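Local coordinates for protein fucose-specific lectin (Aleuria aurantia, PDB 6GKE) that binds L-fucose, most strongly the alpha-1,6-linked core fucose of glycoproteins, through five sites set between the blades of a six-bladed beta-propeller, at residues L5-A11 with L59-A65; T67-A71 with G121-S125; S260-I266 with V278-S283. The protein carries 1 engineered substitution. One frame throughout, in Å; residues are numbered along the deposited sequence.

Interaction 1: residues L5-A11 with L59-A65. With EDO (1,2-ethanediol), chain I; EDO (1,2-ethanediol), chain B.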
loop_
_atom_site.group_PDB
_atom_site.type_symbol
_atom_site.label_atom_id
_atom_site.label_comp_id
_atom_site.label_asym_id
_atom_site.label_seq_id
_atom_site.Cartn_x
_atom_site.Cartn_y
_atom_site.Cartn_z
ATOM N N LEU A 5 0.196 -4.662 5.498
ATOM C CA LEU A 5 0.759 -4.595 4.162
ATOM C C LEU A 5 -0.353 -4.286 3.153
ATOM O O LEU A 5 -1.365 -4.985 3.083
ATOM C CB LEU A 5 1.430 -5.932 3.852
ATOM C CG LEU A 5 2.032 -6.084 2.457
ATOM C CD1 LEU A 5 3.262 -5.204 2.294
ATOM C CD2 LEU A 5 2.364 -7.552 2.210
ATOM N N TYR A 6 -0.137 -3.263 2.328
ATOM C CA TYR A 6 -1.113 -2.905 1.302
ATOM C C TYR A 6 -1.151 -4.018 0.254
ATOM O O TYR A 6 -0.108 -4.396 -0.274
ATOM C CB TYR A 6 -0.772 -1.560 0.659
ATOM C CG TYR A 6 -1.616 -1.208 -0.536
ATOM C CD1 TYR A 6 -2.997 -1.151 -0.451
ATOM C CD2 TYR A 6 -1.027 -0.933 -1.757
ATOM C CE1 TYR A 6 -3.774 -0.818 -1.548
ATOM C CE2 TYR A 6 -1.788 -0.584 -2.859
ATOM C CZ TYR A 6 -3.165 -0.538 -2.757
ATOM O OH TYR A 6 -3.896 -0.190 -3.857
ATOM N N THR A 7 -2.362 -4.500 -0.028
ATOM C CA THR A 7 -2.668 -5.649 -0.917
ATOM C C THR A 7 -2.269 -6.981 -0.273
ATOM O O THR A 7 -2.240 -8.011 -0.947
ATOM C CB THR A 7 -2.162 -5.512 -2.367
ATOM O OG1 THR A 7 -0.752 -5.709 -2.483
ATOM C CG2 THR A 7 -2.553 -4.189 -2.981
ATOM N N SER A 8 -2.078 -6.993 1.051
ATOM C CA SER A 8 -2.090 -8.245 1.799
ATOM C C SER A 8 -3.376 -9.013 1.495
ATOM O O SER A 8 -4.456 -8.429 1.434
ATOM C CB SER A 8 -2.030 -7.964 3.278
ATOM O OG SER A 8 -2.126 -9.147 4.057
ATOM N N LYS A 9 -3.272 -10.339 1.429
ATOM C CA LYS A 9 -4.462 -11.155 1.498
ATOM C C LYS A 9 -4.942 -11.198 2.954
ATOM O O LYS A 9 -4.250 -10.773 3.878
ATOM C CB LYS A 9 -4.218 -12.536 0.887
ATOM C CG LYS A 9 -4.132 -12.525 -0.634
ATOM C CD LYS A 9 -2.857 -11.937 -1.211
ATOM C CE LYS A 9 -2.702 -12.302 -2.673
ATOM N NZ LYS A 9 -1.478 -11.717 -3.274
ATOM N N ILE A 10 -6.167 -11.688 3.124
ATOM C CA ILE A 10 -6.832 -11.741 4.415
ATOM C C ILE A 10 -7.446 -13.131 4.558
ATOM O O ILE A 10 -7.918 -13.705 3.587
ATOM C CB ILE A 10 -7.915 -10.649 4.545
ATOM C CG1 ILE A 10 -7.386 -9.264 4.171
ATOM C CG2 ILE A 10 -8.522 -10.648 5.939
ATOM C CD1 ILE A 10 -8.465 -8.214 4.033
ATOM N N ALA A 11 -7.468 -13.668 5.778
ATOM C CA ALA A 11 -8.223 -14.890 6.077
ATOM C C ALA A 11 -8.937 -14.694 7.409
ATOM O O ALA A 11 -8.433 -13.999 8.275
ATOM C CB ALA A 11 -7.321 -16.101 6.114
ATOM N N LEU A 59 6.261 -12.254 0.931
ATOM C CA LEU A 59 5.504 -11.016 0.867
ATOM C C LEU A 59 4.392 -11.182 -0.176
ATOM O O LEU A 59 4.622 -11.718 -1.255
ATOM C CB LEU A 59 6.416 -9.828 0.546
ATOM C CG LEU A 59 7.089 -9.157 1.745
ATOM C CD1 LEU A 59 6.076 -8.456 2.635
ATOM C CD2 LEU A 59 7.924 -10.119 2.566
ATOM N N PHE A 60 3.188 -10.713 0.172
ATOM C CA PHE A 60 1.983 -10.777 -0.683
ATOM C C PHE A 60 1.514 -12.228 -0.860
ATOM O O PHE A 60 0.773 -12.531 -1.788
ATOM C CB PHE A 60 2.198 -10.062 -2.026
ATOM C CG PHE A 60 2.763 -8.675 -1.861
ATOM C CD1 PHE A 60 1.943 -7.612 -1.527
ATOM C CD2 PHE A 60 4.122 -8.437 -1.998
ATOM C CE1 PHE A 60 2.464 -6.343 -1.333
ATOM C CE2 PHE A 60 4.642 -7.165 -1.815
ATOM C CZ PHE A 60 3.812 -6.122 -1.480
ATOM N N SER A 61 1.877 -13.107 0.075
ATOM C CA SER A 61 1.410 -14.479 0.063
ATOM C C SER A 61 -0.110 -14.524 0.073
ATOM O O SER A 61 -0.763 -13.795 0.826
ATOM C CB SER A 61 1.908 -15.224 1.275
ATOM O OG SER A 61 1.375 -16.543 1.342
ATOM N N PRO A 62 -0.726 -15.484 -0.646
ATOM C CA PRO A 62 -2.135 -15.768 -0.407
ATOM C C PRO A 62 -2.303 -16.371 0.996
ATOM O O PRO A 62 -1.334 -16.865 1.590
ATOM C CB PRO A 62 -2.479 -16.750 -1.528
ATOM C CG PRO A 62 -1.183 -17.492 -1.752
ATOM C CD PRO A 62 -0.115 -16.429 -1.600
ATOM N N LEU A 63 -3.532 -16.308 1.516
ATOM C CA LEU A 63 -3.870 -16.817 2.844
ATOM C C LEU A 63 -5.234 -17.505 2.787
ATOM O O LEU A 63 -6.124 -17.100 2.038
ATOM C CB LEU A 63 -3.951 -15.690 3.876
ATOM C CG LEU A 63 -2.659 -14.940 4.184
ATOM C CD1 LEU A 63 -2.949 -13.752 5.092
ATOM C CD2 LEU A 63 -1.611 -15.847 4.815
ATOM N N ALA A 64 -5.399 -18.511 3.648
ATOM C CA ALA A 64 -6.692 -19.119 3.926
ATOM C C ALA A 64 -6.631 -19.684 5.344
ATOM O O ALA A 64 -5.544 -19.912 5.863
ATOM C CB ALA A 64 -7.029 -20.192 2.910
ATOM N N ALA A 65 -7.784 -19.917 5.964
ATOM C CA ALA A 65 -7.786 -20.444 7.324
ATOM C C ALA A 65 -9.068 -21.224 7.599
ATOM O O ALA A 65 -10.129 -20.890 7.062
ATOM C CB ALA A 65 -7.627 -19.331 8.328
HETATM C C1 EDO I . 2.415 -2.706 -0.490
HETATM O O1 EDO I . 1.666 -2.747 -1.701
HETATM C C2 EDO I . 3.358 -1.539 -0.194
HETATM O O2 EDO I . 3.343 -1.160 1.226
HETATM C C1 EDO B . 1.709 0.550 3.189
HETATM O O1 EDO B . 0.671 1.525 3.231
HETATM C C2 EDO B . 1.386 -0.940 3.298
HETATM O O2 EDO B . 2.242 -1.759 2.430
HETATM O O HOH W 1 -0.518 -11.233 1.701
HETATM O O HOH W 2 -8.662 -16.255 2.773
#
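F60 and L5 make an apolar contact at one end of the interface. CD2 of L5 stands over one face of the F60 ring, 4.0 Å from its centroid and 23° off the normal, which meets the criteria for a CH-pi contact; the two side chains cross at about a right angle. At the edge of the same ring, in its plane, Y6 O touches F60 CE1 at 3.4 Å. L5 CD2 also packs on L59 CD1 at 3.8 Å. Farther along, A11 CB rests on A65 CB at 3.9 Å and near L63 CB.

The direct hydrogen bond across the contact is K9 NZ to F60 O, 2.8 Å. The approach to the carbonyl is bent (C=O...N 144°), with the donor tilted out of the carbonyl plane. A bend at chi2 (73°) carries the K9 chain past P62 CA to this oxygen. Y6 O accepts hydrogen bonds from T7 OG1 (2.6 Å) and from an ethanediol that probably comes from the crystallisation liquor. S8 N to L5 O closes the type II turn L5-S8.

Water replaces direct backbone pairing: one molecule joins K9 N to S61 O, and a second donates to both I10 O and L63 O, bridging two carbonyls.

Beyond the contact, the Y6 ring stacks on Y6 of the second subunit, and L59 O accepts from W312 NE1 of that subunit. The segments lead into strands 10-15 and 64-70, the first strands of two adjacent four-stranded sheets, an interface between neighbouring blades characteristic of beta-propellers, here one with six blades.

Interaction 2: residues T67-A71 with G121-S125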
loop_
_atom_site.group_PDB
_atom_site.type_symbol
_atom_site.label_atom_id
_atom_site.label_comp_id
_atom_site.label_asym_id
_atom_site.label_seq_id
_atom_site.Cartn_x
_atom_site.Cartn_y
_atom_site.Cartn_z
ATOM N N THR A 67 -11.008 -23.642 11.124
ATOM C CA THR A 67 -10.998 -23.918 12.551
ATOM C C THR A 67 -12.039 -24.986 12.888
ATOM O O THR A 67 -13.039 -25.143 12.196
ATOM C CB THR A 67 -11.242 -22.629 13.349
ATOM O OG1 THR A 67 -11.056 -22.849 14.748
ATOM C CG2 THR A 67 -12.631 -22.063 13.145
ATOM N N TRP A 68 -11.784 -25.696 13.982
ATOM C CA TRP A 68 -12.736 -26.621 14.585
ATOM C C TRP A 68 -12.330 -26.800 16.050
ATOM O O TRP A 68 -11.236 -26.396 16.442
ATOM C CB TRP A 68 -12.798 -27.967 13.839
ATOM C CG TRP A 68 -11.544 -28.783 13.948
ATOM C CD1 TRP A 68 -11.294 -29.812 14.809
ATOM C CD2 TRP A 68 -10.343 -28.617 13.172
ATOM N NE1 TRP A 68 -10.028 -30.294 14.623
ATOM C CE2 TRP A 68 -9.419 -29.579 13.629
ATOM C CE3 TRP A 68 -9.957 -27.758 12.137
ATOM C CZ2 TRP A 68 -8.136 -29.694 13.099
ATOM C CZ3 TRP A 68 -8.690 -27.875 11.605
ATOM C CH2 TRP A 68 -7.792 -28.829 12.087
ATOM N N LYS A 69 -13.217 -27.402 16.841
ATOM C CA LYS A 69 -12.920 -27.675 18.232
ATOM C C LYS A 69 -12.520 -29.147 18.376
ATOM O O LYS A 69 -13.115 -30.023 17.782
ATOM C CB LYS A 69 -14.120 -27.316 19.112
ATOM C CG LYS A 69 -13.858 -27.426 20.605
ATOM C CD LYS A 69 -14.890 -26.713 21.455
ATOM C CE LYS A 69 -16.320 -27.035 21.069
ATOM N NZ LYS A 69 -17.294 -26.473 22.037
ATOM N N SER A 70 -11.471 -29.389 19.161
ATOM C CA SER A 70 -10.952 -30.727 19.387
ATOM C C SER A 70 -10.789 -30.960 20.882
ATOM O O SER A 70 -10.945 -30.052 21.692
ATOM C CB SER A 70 -9.624 -30.899 18.711
ATOM O OG SER A 70 -8.606 -30.241 19.450
ATOM N N ALA A 71 -10.404 -32.183 21.231
ATOM C CA ALA A 71 -10.191 -32.512 22.618
ATOM C C ALA A 71 -9.041 -31.686 23.220
ATOM O O ALA A 71 -9.005 -31.508 24.439
ATOM C CB ALA A 71 -9.962 -33.998 22.767
ATOM N N GLY A 121 -16.397 -31.793 9.930
ATOM C CA GLY A 121 -16.416 -33.015 10.701
ATOM C C GLY A 121 -15.641 -32.944 12.007
ATOM O O GLY A 121 -15.953 -33.679 12.943
ATOM N N GLY A 122 -14.612 -32.101 12.081
ATOM C CA GLY A 122 -13.761 -32.092 13.262
ATOM C C GLY A 122 -14.528 -31.670 14.501
ATOM O O GLY A 122 -15.252 -30.678 14.487
ATOM N N SER A 123 -14.339 -32.428 15.580
ATOM C CA SER A 123 -15.007 -32.180 16.845
ATOM C C SER A 123 -14.224 -32.895 17.945
ATOM O O SER A 123 -13.193 -33.501 17.694
ATOM C CB SER A 123 -16.437 -32.654 16.815
ATOM O OG SER A 123 -16.467 -34.066 16.914
ATOM N N GLU A 124 -14.777 -32.883 19.156
ATOM C CA GLU A 124 -14.203 -33.616 20.261
ATOM C C GLU A 124 -14.508 -35.117 20.164
ATOM O O GLU A 124 -14.041 -35.868 21.018
ATOM C CB GLU A 124 -14.693 -33.024 21.580
ATOM C CG GLU A 124 -14.088 -31.661 21.834
ATOM C CD GLU A 124 -14.835 -30.855 22.875
ATOM O OE1 GLU A 124 -15.942 -30.378 22.569
ATOM O OE2 GLU A 124 -14.322 -30.740 23.997
ATOM N N SER A 125 -15.250 -35.553 19.134
ATOM C CA SER A 125 -15.559 -36.978 18.996
ATOM C C SER A 125 -15.441 -37.452 17.542
ATOM O O SER A 125 -15.863 -38.556 17.223
ATOM C CB SER A 125 -16.914 -37.313 19.586
ATOM O OG SER A 125 -17.965 -36.629 18.922
HETATM O O HOH W 3 -15.834 -28.471 16.063
HETATM O O HOH W 4 -10.379 -34.382 19.439
#
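W68 meets G122 where two neighbouring blades of the beta-propeller approach: CD1 of the indole lies 3.7 Å from G122 CA. The direction a CB would take from G122 points toward W68 and into CD1; glycine has none, so the backbone of the 121-125 loop can come this close to the ring. The W68 side chain is itself, at the nearest atoms, about 4 Å from a bound fucose and about 4 Å from the side chain of R77, an experimentally established fucose-binding residue, placing this part of the contact beside a sugar site.

Next along strand 64-70, K69 O points at S123 CA, 3.0 Å away, with 120° at the hydrogen. This CA-H...O contact is short but bent, and no conventional hydrogen bond crosses between the two segments. E124 packs through its aliphatic part: with CG turned anti to its own carbonyl carbon (chi1 -70°), that atom lies against S70 C at 3.5 Å. The carboxylate then passes near the K69 chain, where E124 OE1 and K69 NZ are 4.2 Å apart, beyond salt-bridge range. Any electrostatic attraction is therefore probably weak, and K69 is modelled in two conformers, which makes this pairing doubtful.

Water supplies the polar links. One molecule accepts from K69 N and donates to G122 O; another accepts from A71 N and makes only a weak bond, 3.4 Å, to S123 O.

In the outer shell, W68 pairs by its backbone with Q75 on strand 73-81, while S70 OG is engaged by Q72, G73 and Q75. On the other side, Q119 OE1 accepts a hydrogen bond from G122 N. The loop is also shaped from within by an ST turn: S125 N donates to S123 OG at 2.9 Å, with an N-H...O angle of 164°.

Interaction 3: residues S260-I266 with V278-S283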
loop_
_atom_site.group_PDB
_atom_site.type_symbol
_atom_site.label_atom_id
_atom_site.label_comp_id
_atom_site.label_asym_id
_atom_site.label_seq_id
_atom_site.Cartn_x
_atom_site.Cartn_y
_atom_site.Cartn_z
ATOM N N SER A 260 -13.188 0.269 -0.095
ATOM C CA SER A 260 -11.907 -0.426 -0.175
ATOM C C SER A 260 -10.945 0.303 -1.118
ATOM O O SER A 260 -11.353 1.046 -1.998
ATOM C CB SER A 260 -12.077 -1.852 -0.617
ATOM O OG SER A 260 -12.575 -1.937 -1.948
ATOM N N LEU A 261 -9.649 0.044 -0.931
ATOM C CA LEU A 261 -8.630 0.559 -1.833
ATOM C C LEU A 261 -8.538 -0.299 -3.090
ATOM O O LEU A 261 -8.911 -1.474 -3.104
ATOM C CB LEU A 261 -7.270 0.597 -1.135
ATOM C CG LEU A 261 -7.100 1.659 -0.052
ATOM C CD1 LEU A 261 -5.845 1.370 0.752
ATOM C CD2 LEU A 261 -7.047 3.062 -0.647
ATOM N N PRO A 262 -7.979 0.256 -4.189
ATOM C CA PRO A 262 -7.737 -0.545 -5.387
ATOM C C PRO A 262 -6.893 -1.792 -5.091
ATOM O O PRO A 262 -5.989 -1.758 -4.252
ATOM C CB PRO A 262 -6.994 0.428 -6.312
ATOM C CG PRO A 262 -7.481 1.784 -5.867
ATOM C CD PRO A 262 -7.576 1.664 -4.363
ATOM N N ASP A 263 -7.208 -2.879 -5.803
ATOM C CA ASP A 263 -6.354 -4.080 -5.904
ATOM C C ASP A 263 -6.254 -4.837 -4.573
ATOM O O ASP A 263 -5.358 -5.657 -4.392
ATOM C CB ASP A 263 -4.967 -3.720 -6.439
ATOM C CG ASP A 263 -5.058 -3.052 -7.794
ATOM O OD1 ASP A 263 -5.705 -3.633 -8.686
ATOM O OD2 ASP A 263 -4.504 -1.948 -7.948
ATOM N N THR A 264 -7.236 -4.641 -3.687
ATOM C CA THR A 264 -7.264 -5.259 -2.370
ATOM C C THR A 264 -8.169 -6.497 -2.373
ATOM O O THR A 264 -8.886 -6.780 -3.327
ATOM C CB THR A 264 -7.717 -4.249 -1.311
ATOM O OG1 THR A 264 -9.017 -3.778 -1.665
ATOM C CG2 THR A 264 -6.743 -3.102 -1.165
ATOM N N PHE A 265 -8.136 -7.219 -1.252
ATOM C CA PHE A 265 -8.793 -8.520 -1.114
ATOM C C PHE A 265 -9.866 -8.485 -0.025
ATOM O O PHE A 265 -9.889 -7.588 0.817
ATOM C CB PHE A 265 -7.731 -9.583 -0.815
ATOM C CG PHE A 265 -6.733 -9.697 -1.935
ATOM C CD1 PHE A 265 -7.059 -10.373 -3.102
ATOM C CD2 PHE A 265 -5.511 -9.048 -1.875
ATOM C CE1 PHE A 265 -6.176 -10.423 -4.169
ATOM C CE2 PHE A 265 -4.629 -9.101 -2.944
ATOM C CZ PHE A 265 -4.966 -9.783 -4.091
ATOM N N ILE A 266 -10.723 -9.512 -0.036
ATOM C CA ILE A 266 -11.713 -9.705 1.014
ATOM C C ILE A 266 -11.520 -11.082 1.655
ATOM O O ILE A 266 -10.831 -11.957 1.137
ATOM C CB ILE A 266 -13.162 -9.539 0.506
ATOM C CG1 ILE A 266 -13.570 -10.622 -0.500
ATOM C CG2 ILE A 266 -13.363 -8.138 -0.037
ATOM C CD1 ILE A 266 -15.051 -10.641 -0.826
ATOM N N VAL A 278 -17.453 -9.694 6.698
ATOM C CA VAL A 278 -16.716 -9.659 5.433
ATOM C C VAL A 278 -15.678 -8.542 5.545
ATOM O O VAL A 278 -16.025 -7.359 5.586
ATOM C CB VAL A 278 -17.617 -9.470 4.199
ATOM C CG1 VAL A 278 -16.789 -9.550 2.923
ATOM C CG2 VAL A 278 -18.748 -10.482 4.161
ATOM N N PHE A 279 -14.408 -8.945 5.606
ATOM C CA PHE A 279 -13.281 -8.047 5.829
ATOM C C PHE A 279 -12.783 -7.461 4.508
ATOM O O PHE A 279 -12.827 -8.125 3.472
ATOM C CB PHE A 279 -12.142 -8.799 6.515
ATOM C CG PHE A 279 -12.531 -9.287 7.880
ATOM C CD1 PHE A 279 -12.366 -8.469 8.985
ATOM C CD2 PHE A 279 -13.130 -10.527 8.056
ATOM C CE1 PHE A 279 -12.757 -8.894 10.245
ATOM C CE2 PHE A 279 -13.530 -10.944 9.317
ATOM C CZ PHE A 279 -13.348 -10.126 10.407
ATOM N N PHE A 280 -12.292 -6.217 4.582
ATOM C CA PHE A 280 -11.718 -5.536 3.439
ATOM C C PHE A 280 -10.620 -4.583 3.922
ATOM O O PHE A 280 -10.466 -4.332 5.120
ATOM C CB PHE A 280 -12.806 -4.822 2.624
ATOM C CG PHE A 280 -13.529 -3.681 3.297
ATOM C CD1 PHE A 280 -14.665 -3.907 4.065
ATOM C CD2 PHE A 280 -13.109 -2.372 3.118
ATOM C CE1 PHE A 280 -15.350 -2.851 4.647
ATOM C CE2 PHE A 280 -13.794 -1.319 3.702
ATOM C CZ PHE A 280 -14.912 -1.559 4.464
ATOM N N GLN A 281 -9.849 -4.070 2.960
ATOM C CA GLN A 281 -8.721 -3.193 3.252
ATOM C C GLN A 281 -8.998 -1.806 2.670
ATOM O O GLN A 281 -9.308 -1.669 1.487
ATOM C CB GLN A 281 -7.424 -3.783 2.700
ATOM C CG GLN A 281 -6.197 -2.931 3.000
ATOM C CD GLN A 281 -4.926 -3.592 2.522
ATOM O OE1 GLN A 281 -4.757 -3.855 1.333
ATOM N NE2 GLN A 281 -4.024 -3.892 3.446
ATOM N N ALA A 282 -8.832 -0.786 3.519
ATOM C CA ALA A 282 -9.172 0.589 3.195
ATOM C C ALA A 282 -7.996 1.513 3.523
ATOM O O ALA A 282 -6.979 1.089 4.065
ATOM C CB ALA A 282 -10.401 1.002 3.966
ATOM N N SER A 283 -8.160 2.796 3.200
ATOM C CA SER A 283 -7.171 3.804 3.551
ATOM C C SER A 283 -6.881 3.731 5.053
ATOM O O SER A 283 -7.758 3.437 5.862
ATOM C CB SER A 283 -7.623 5.180 3.154
ATOM O OG SER A 283 -8.761 5.566 3.906
HETATM O O HOH W 5 -10.592 -4.956 0.279
HETATM O O HOH W 6 -5.896 -6.327 0.447
#
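The F280 ring meets S260 obliquely, its CD2 3.9 Å from S260 CB, and outside the two segments it meets the ring of W290 with the planes at about 35°. A second flat group, the Q281 amide, has T264 CG2 3.3 Å from its OE1. Extended side-chain torsions (chi1 -179°) carry that amide to L5 and T7: OE1 accepts from T7 N, and NE2 donates to L5 O. F280 and Q281 lie in the sixth blade of the beta-propeller, where the loop ahead of strand 267-271 runs along strand 275-282, whereas L5 and T7 belong to repeat 1.

L261 N donates to Q281 O at 3.0 Å, nearly straight (166°) and in the carbonyl plane; it is the sole direct hydrogen bond between the segments. L261 CD1 then packs on A282 C at 3.5 Å, and L261 also touches Y6 of the second subunit. At the other end, I266 CA makes a CA-H...O contact of 3.1 Å with F279 O.

Between these ends, the gap is bridged by water. One molecule accepts from Q281 N and donates to both T264 OG1 and F265 O, while another joins F265 N to Q281 OE1. T264 OG1 thus accepts from water and also donates to L261 O, 2.7 Å away, across the type II turn L261-T264.

How the interactions relate
Along the chain the contacts come in series. Interactions 1 and 2 share strand 64-70 but lie 26 Å apart between centres: 59-65 enters that strand beside repeat 1, whereas 67-71 ends it beside repeat 3. Interaction 3 lies within repeat 6, yet its centre is just 11 Å from that of interaction 1. The two touch directly, T7 O packing on F265 CE2 at 3.3 Å, so the first and last repeats meet and close the propeller ring. Both also touch the second subunit. Interactions 2 and 3, 32 Å apart between centres, fall on opposite sides of the chain's centre.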